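Local atomic coordinates of serine repeat antigen 5 (Plasmodium falciparum, PDB entry 6X42), a protein that has the fold of a papain-family cysteine protease zymogen but is regarded as a pseudo-zymogen of the malaria parasite, its precise biochemical role remaining uncertain. Residues A[90-94]-A[95-99]; A[118-122]-A[123-127]; A[250-254]-A[255-259]. One frame throughout, in Å; residues are numbered along the deposited sequence.

How the interactions relate
Three short turns, met in series along the chain, illustrate how a papain-type fold secures its loops; none nests within or crosses another. Interaction 1 (90-99) closes a turn after helix 78-83 and delivers the chain to helix 99-109. Beyond that helix, interaction 2 (118-127) folds the next loop back on itself. Their centres lie about 13 Å apart, and the two touch where the methyl V125 CG1 rests 3.4 Å from R92 O. Interaction 3 (250-259) stands apart, its centre about 24 Å and 26 Å from those of interactions 1 and 2. It makes the tight turn that opens strand 255-259, which pairs with strand 236-243 in the mixed sheet.

Interaction 1: residues A[90-94]-A[95-99]; sequences KDRCD and EGSSP
E95 turns the chain back toward D91, its amide N donating to D91 O at 3.1 Å. The donor lies nearly on the line of the carbonyl bond, while the N-H itself is bent to 143°, and the bond closes one alpha turn over the helically coiled residues 92-94. With its CG opposite the carbonyl carbon (chi1 -56°), E95 sets CG 4.0 Å from D91 CB; the bend at chi2 then turns the carboxylate. Two carboxylates are thereby set near each other, and one water bridges them by donating to D91 OD2 and to E95 OE2 (2.9 Å), which would ease their mutual repulsion. E95 O receives two further waters: one also donates to R92 O at 2.7 Å, and the other is held by R92 NH1. The turn contains C93, whose disulfide to C50 joins it to the loop before helix 53-68; the arrangement recalls the Cys-x-Gly-Gly segment of papain, with G96 at the last glycine. At S97 the chain runs past the R92 guanidinium, S97 CB approaching NH1 obliquely at 4.0 Å. With OG trans to the backbone N (chi1 -175°), S97 bonds to E101, the same carboxylate that forms a salt bridge with R92. S98 then caps helix 99-109 through OG to E101 N, and P99 begins that helix, its ring resting on V275 and F277.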
# COMPACT_ATOMS: atom_id res chain seq x y z
N LYS A 90 -23.04 -4.14 2.79
CA LYS A 90 -21.83 -4.82 3.20
C LYS A 90 -21.48 -4.43 4.63
O LYS A 90 -21.92 -3.40 5.14
CB LYS A 90 -20.67 -4.43 2.29
CG LYS A 90 -20.93 -4.71 0.82
CD LYS A 90 -19.88 -4.01 -0.05
CE LYS A 90 -20.19 -4.13 -1.54
NZ LYS A 90 -19.95 -5.50 -2.09
N ASP A 91 -20.64 -5.26 5.27
CA ASP A 91 -20.19 -5.07 6.66
C ASP A 91 -18.82 -4.38 6.64
O ASP A 91 -17.78 -5.00 6.84
CB ASP A 91 -20.09 -6.43 7.38
CG ASP A 91 -21.44 -7.17 7.54
OD1 ASP A 91 -22.49 -6.57 7.26
OD2 ASP A 91 -21.45 -8.37 7.95
N ARG A 92 -18.80 -3.06 6.46
CA ARG A 92 -17.56 -2.36 6.12
C ARG A 92 -16.62 -2.14 7.30
O ARG A 92 -15.43 -1.87 7.09
CB ARG A 92 -17.88 -1.03 5.44
CG ARG A 92 -18.28 -1.20 3.99
CD ARG A 92 -17.05 -1.50 3.16
NE ARG A 92 -17.24 -1.24 1.74
CZ ARG A 92 -17.04 -2.15 0.78
NH1 ARG A 92 -16.63 -3.37 1.07
NH2 ARG A 92 -17.20 -1.82 -0.49
N CYS A 93 -17.10 -2.20 8.53
CA CYS A 93 -16.19 -2.06 9.67
C CYS A 93 -15.60 -3.41 10.07
O CYS A 93 -14.39 -3.52 10.31
CB CYS A 93 -16.87 -1.39 10.86
SG CYS A 93 -15.73 -1.11 12.26
N ASP A 94 -16.42 -4.45 10.09
CA ASP A 94 -15.97 -5.72 10.62
C ASP A 94 -15.20 -6.54 9.60
O ASP A 94 -14.40 -7.38 10.00
CB ASP A 94 -17.15 -6.54 11.15
CG ASP A 94 -17.64 -6.06 12.50
OD1 ASP A 94 -17.05 -5.09 13.04
OD2 ASP A 94 -18.58 -6.66 13.05
N GLU A 95 -15.44 -6.33 8.32
CA GLU A 95 -14.89 -7.20 7.29
C GLU A 95 -14.16 -6.38 6.23
O GLU A 95 -14.76 -5.53 5.57
CB GLU A 95 -16.00 -7.99 6.60
CG GLU A 95 -16.87 -8.82 7.53
CD GLU A 95 -16.15 -10.00 8.15
OE1 GLU A 95 -15.11 -10.43 7.61
OE2 GLU A 95 -16.62 -10.48 9.21
N GLY A 96 -12.91 -6.68 6.02
CA GLY A 96 -12.17 -6.01 4.99
C GLY A 96 -12.37 -6.65 3.64
O GLY A 96 -12.75 -7.81 3.52
N SER A 97 -12.06 -5.89 2.60
CA SER A 97 -12.23 -6.33 1.22
C SER A 97 -10.86 -6.43 0.55
O SER A 97 -9.93 -6.98 1.17
CB SER A 97 -13.21 -5.42 0.51
OG SER A 97 -13.45 -5.93 -0.78
N SER A 98 -10.68 -5.92 -0.66
CA SER A 98 -9.48 -6.19 -1.43
C SER A 98 -9.14 -4.98 -2.30
O SER A 98 -10.02 -4.17 -2.62
CB SER A 98 -9.69 -7.39 -2.35
OG SER A 98 -10.63 -7.06 -3.34
N PRO A 99 -7.90 -4.89 -2.77
CA PRO A 99 -7.56 -3.87 -3.77
C PRO A 99 -8.37 -3.99 -5.04
O PRO A 99 -8.64 -2.98 -5.69
CB PRO A 99 -6.06 -4.09 -4.02
CG PRO A 99 -5.59 -4.69 -2.74
CD PRO A 99 -6.70 -5.59 -2.27
O HOH W 1 -19.45 -9.83 9.73
O HOH W 2 -14.17 -2.75 4.85
O HOH W 3 -16.72 -5.07 3.57

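Interaction 2: residues A[118-122]-A[123-127]; sequences YPYNY and VKVGE
An Asx turn leads into a short 3-10 turn where N121 and Y122 meet V123: N121 OD1 accepts the amide of V123 at 3.1 Å, almost straight at the hydrogen (170°) but from above the plane of the side-chain amide. The backbone carbonyl of the same asparagine takes K124 N at 2.9 Å, and Y122 O takes V125 N in the same i to i+3 pattern. Y122 holds its ring in the crowded position between N and the carbonyl carbon (chi1 79°), where V123 CG1 sits over the middle of one face, 3.9 Å from the centroid, a CH-pi contact. V123 CG2 packs on the N121 amide, 3.4 Å from OD1. V125 CG2 reaches Y120 CE1 at 3.7 Å; that tyrosine's hydroxyl is bonded to Q47 O and T52.

The chain then makes a type II beta turn from K124 to E127, with G126 at its positive-phi corner, and so sends E127 back toward Y118. Extended beyond CG, the glutamate comes from the opposite direction and places OE2 at the edge of the Y118 ring, in its plane. Y118 OH donates at 2.6 Å to E127 OE2, which accepts with its anti lone pair, the carboxylate turned 28° from the ring plane. N83 of helix 78-83 holds this hydroxyl and K124 O through ND2 and G126 N through OD1, joining Y118 and the turn to that helix. The extended K124 chain runs back to a water shared with P119 O, 3.2 Å from K124 NZ.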
# COMPACT_ATOMS: atom_id res chain seq x y z
N TYR A 118 -14.20 14.90 3.36
CA TYR A 118 -14.99 13.85 4.02
C TYR A 118 -14.01 13.06 4.88
O TYR A 118 -13.52 11.98 4.49
CB TYR A 118 -15.73 12.99 3.00
CG TYR A 118 -16.72 11.99 3.56
CD1 TYR A 118 -17.74 12.38 4.44
CD2 TYR A 118 -16.67 10.66 3.19
CE1 TYR A 118 -18.63 11.46 4.95
CE2 TYR A 118 -17.57 9.74 3.68
CZ TYR A 118 -18.55 10.14 4.56
OH TYR A 118 -19.41 9.18 5.05
N PRO A 119 -13.64 13.60 6.04
CA PRO A 119 -12.50 13.06 6.78
C PRO A 119 -12.84 11.81 7.58
O PRO A 119 -13.98 11.57 7.97
CB PRO A 119 -12.11 14.21 7.70
CG PRO A 119 -13.32 15.04 7.81
CD PRO A 119 -14.05 14.92 6.54
N TYR A 120 -11.80 11.04 7.89
CA TYR A 120 -11.99 9.72 8.45
C TYR A 120 -12.24 9.74 9.96
O TYR A 120 -11.51 10.38 10.72
CB TYR A 120 -10.78 8.84 8.15
CG TYR A 120 -10.93 7.38 8.52
CD1 TYR A 120 -11.57 6.49 7.66
CD2 TYR A 120 -10.42 6.90 9.71
CE1 TYR A 120 -11.68 5.14 7.96
CE2 TYR A 120 -10.54 5.56 10.05
CZ TYR A 120 -11.16 4.67 9.17
OH TYR A 120 -11.27 3.33 9.45
N ASN A 121 -13.24 8.99 10.38
CA ASN A 121 -13.40 8.59 11.77
C ASN A 121 -13.94 7.18 11.65
O ASN A 121 -14.94 6.97 10.95
CB ASN A 121 -14.36 9.52 12.54
CG ASN A 121 -14.45 9.21 14.03
OD1 ASN A 121 -14.31 8.06 14.45
ND2 ASN A 121 -14.72 10.24 14.85
N TYR A 122 -13.29 6.23 12.32
CA TYR A 122 -13.68 4.85 12.12
C TYR A 122 -15.14 4.62 12.50
O TYR A 122 -15.76 3.69 11.99
CB TYR A 122 -12.76 3.87 12.85
CG TYR A 122 -13.01 3.73 14.34
CD1 TYR A 122 -13.78 2.67 14.83
CD2 TYR A 122 -12.49 4.62 15.25
CE1 TYR A 122 -14.03 2.54 16.19
CE2 TYR A 122 -12.73 4.48 16.60
CZ TYR A 122 -13.50 3.44 17.07
OH TYR A 122 -13.74 3.34 18.43
N VAL A 123 -15.70 5.44 13.40
CA VAL A 123 -17.08 5.22 13.83
C VAL A 123 -18.09 5.51 12.74
O VAL A 123 -19.27 5.13 12.86
CB VAL A 123 -17.46 6.00 15.11
CG1 VAL A 123 -16.49 5.77 16.23
CG2 VAL A 123 -17.62 7.50 14.82
N LYS A 124 -17.67 6.19 11.67
CA LYS A 124 -18.52 6.51 10.53
C LYS A 124 -18.41 5.49 9.40
O LYS A 124 -19.11 5.63 8.39
CB LYS A 124 -18.16 7.89 9.99
CG LYS A 124 -18.38 8.99 10.99
CD LYS A 124 -18.18 10.32 10.33
CE LYS A 124 -18.34 11.49 11.25
NZ LYS A 124 -18.38 12.74 10.42
N VAL A 125 -17.54 4.49 9.52
CA VAL A 125 -17.41 3.47 8.49
C VAL A 125 -18.69 2.65 8.48
O VAL A 125 -19.04 2.00 9.47
CB VAL A 125 -16.17 2.60 8.77
CG1 VAL A 125 -16.16 1.39 7.85
CG2 VAL A 125 -14.92 3.44 8.60
N GLY A 126 -19.41 2.70 7.35
CA GLY A 126 -20.72 2.09 7.21
C GLY A 126 -21.86 3.07 7.08
O GLY A 126 -22.98 2.64 6.82
N GLU A 127 -21.63 4.37 7.29
CA GLU A 127 -22.73 5.33 7.18
C GLU A 127 -23.07 5.56 5.70
O GLU A 127 -22.36 5.12 4.79
CB GLU A 127 -22.40 6.64 7.91
CG GLU A 127 -21.53 7.61 7.17
CD GLU A 127 -21.39 8.96 7.82
OE1 GLU A 127 -21.84 9.15 8.98
OE2 GLU A 127 -20.84 9.86 7.15
O HOH W 4 -16.58 12.76 7.78
O HOH W 5 -17.89 1.87 12.02

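Interaction 3: residues A[250-254]-A[255-259]; sequences WGDEG and YFKVD
D252 and Y255 face each other as an antiparallel, hydrogen-bonded pair around a type I' beta turn, with E253 and G254 at its corners. D252 N donates to Y255 O at 2.7 Å, nearly in line with the carbonyl, whereas the return bond from Y255 N reaches D252 O at 3.1 Å from well above the carbonyl plane. A further bond from G254 N to W250 O draws the approach to the turn inward. G254 has backbone angles that a side chain would not tolerate, and at G251 a CB would run into Y255 O. The segment is the latter part of the Asn-Ser-Trp-Gly...Trp-Gly...Gly-Tyr run characteristic of the papain family, here intact, and the turn launches strand 255-259, which pairs with strand 236-243.

On one side of the turn the indole of W250 extends along the strand, its CG trans to the backbone N (chi1 -178°). CH2 of its six-membered ring lies 3.6 Å from F256 CD2, which meets the indole at its edge. The two ring planes are nearly perpendicular (88°) but displaced, so this is an oblique aromatic contact; W246 and F203 extend the cluster with edge-to-face rings of their own. The Y255 ring sets CD1 3.5 Å from E253 O, and its hydroxyl is hydrogen-bonded to R243 NH1.

The ionic part of the contact centres on the D252 carboxylate. OD1 makes a salt bridge with K206, while OD2 and K257 NZ stay 4.3 Å apart, too far for one, and share a water that donates to OD2 at 2.7 Å. Two lysines beside one carboxylate would be expected to keep it ionised, so the turn is held electrostatically to K206 directly and to its own strand through solvent.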
# COMPACT_ATOMS: atom_id res chain seq x y z
N TRP A 250 2.58 3.78 16.33
CA TRP A 250 2.77 2.35 16.18
C TRP A 250 4.11 2.10 15.49
O TRP A 250 4.47 2.78 14.52
CB TRP A 250 1.61 1.74 15.35
CG TRP A 250 1.82 0.28 15.26
CD1 TRP A 250 1.48 -0.65 16.19
CD2 TRP A 250 2.55 -0.41 14.25
NE1 TRP A 250 1.94 -1.87 15.83
CE2 TRP A 250 2.61 -1.76 14.64
CE3 TRP A 250 3.13 -0.02 13.04
CZ2 TRP A 250 3.25 -2.73 13.87
CZ3 TRP A 250 3.78 -0.98 12.29
CH2 TRP A 250 3.83 -2.32 12.71
N GLY A 251 4.83 1.08 15.95
CA GLY A 251 6.04 0.66 15.23
C GLY A 251 7.13 1.69 15.39
O GLY A 251 7.46 2.10 16.50
N ASP A 252 7.73 2.10 14.27
CA ASP A 252 8.74 3.16 14.21
C ASP A 252 8.12 4.35 13.47
O ASP A 252 8.18 4.45 12.24
CB ASP A 252 9.98 2.64 13.52
CG ASP A 252 11.12 3.63 13.51
OD1 ASP A 252 11.05 4.69 14.17
OD2 ASP A 252 12.12 3.32 12.84
N GLU A 253 7.43 5.21 14.22
CA GLU A 253 6.72 6.36 13.65
C GLU A 253 5.69 5.96 12.59
O GLU A 253 5.41 6.70 11.64
CB GLU A 253 7.68 7.42 13.12
CG GLU A 253 8.58 7.99 14.22
CD GLU A 253 9.62 8.98 13.71
OE1 GLU A 253 9.37 9.65 12.70
OE2 GLU A 253 10.68 9.12 14.37
N GLY A 254 5.08 4.79 12.76
CA GLY A 254 4.05 4.30 11.87
C GLY A 254 4.53 3.35 10.81
O GLY A 254 3.68 2.78 10.09
N TYR A 255 5.85 3.16 10.69
CA TYR A 255 6.51 2.29 9.72
C TYR A 255 7.26 1.18 10.46
O TYR A 255 7.41 1.21 11.69
CB TYR A 255 7.53 3.11 8.90
CG TYR A 255 6.94 4.21 8.06
CD1 TYR A 255 6.66 5.45 8.61
CD2 TYR A 255 6.68 4.01 6.72
CE1 TYR A 255 6.12 6.47 7.84
CE2 TYR A 255 6.15 5.02 5.92
CZ TYR A 255 5.85 6.24 6.49
OH TYR A 255 5.30 7.23 5.69
N PHE A 256 7.77 0.21 9.71
CA PHE A 256 8.72 -0.74 10.27
C PHE A 256 9.62 -1.23 9.16
O PHE A 256 9.34 -1.05 7.98
CB PHE A 256 8.03 -1.90 11.01
CG PHE A 256 7.18 -2.81 10.13
CD1 PHE A 256 7.66 -4.03 9.68
CD2 PHE A 256 5.88 -2.46 9.78
CE1 PHE A 256 6.88 -4.86 8.91
CE2 PHE A 256 5.11 -3.29 9.02
CZ PHE A 256 5.61 -4.49 8.59
N LYS A 257 10.74 -1.84 9.56
CA LYS A 257 11.65 -2.52 8.64
C LYS A 257 11.58 -4.02 8.88
O LYS A 257 11.48 -4.46 10.03
CB LYS A 257 13.09 -2.03 8.83
CG LYS A 257 13.30 -0.59 8.48
CD LYS A 257 14.75 -0.16 8.68
CE LYS A 257 14.93 1.31 8.38
NZ LYS A 257 14.48 2.16 9.50
N VAL A 258 11.63 -4.80 7.81
CA VAL A 258 11.53 -6.25 7.92
C VAL A 258 12.49 -6.88 6.92
O VAL A 258 12.60 -6.43 5.78
CB VAL A 258 10.07 -6.73 7.76
CG1 VAL A 258 9.52 -6.39 6.38
CG2 VAL A 258 9.92 -8.21 8.03
N ASP A 259 13.19 -7.92 7.37
CA ASP A 259 14.12 -8.63 6.50
C ASP A 259 13.37 -9.20 5.30
O ASP A 259 12.31 -9.81 5.42
CB ASP A 259 14.78 -9.75 7.32
CG ASP A 259 15.99 -10.35 6.64
OD1 ASP A 259 15.78 -11.08 5.65
OD2 ASP A 259 17.14 -10.06 7.06
O HOH W 6 12.15 1.08 11.33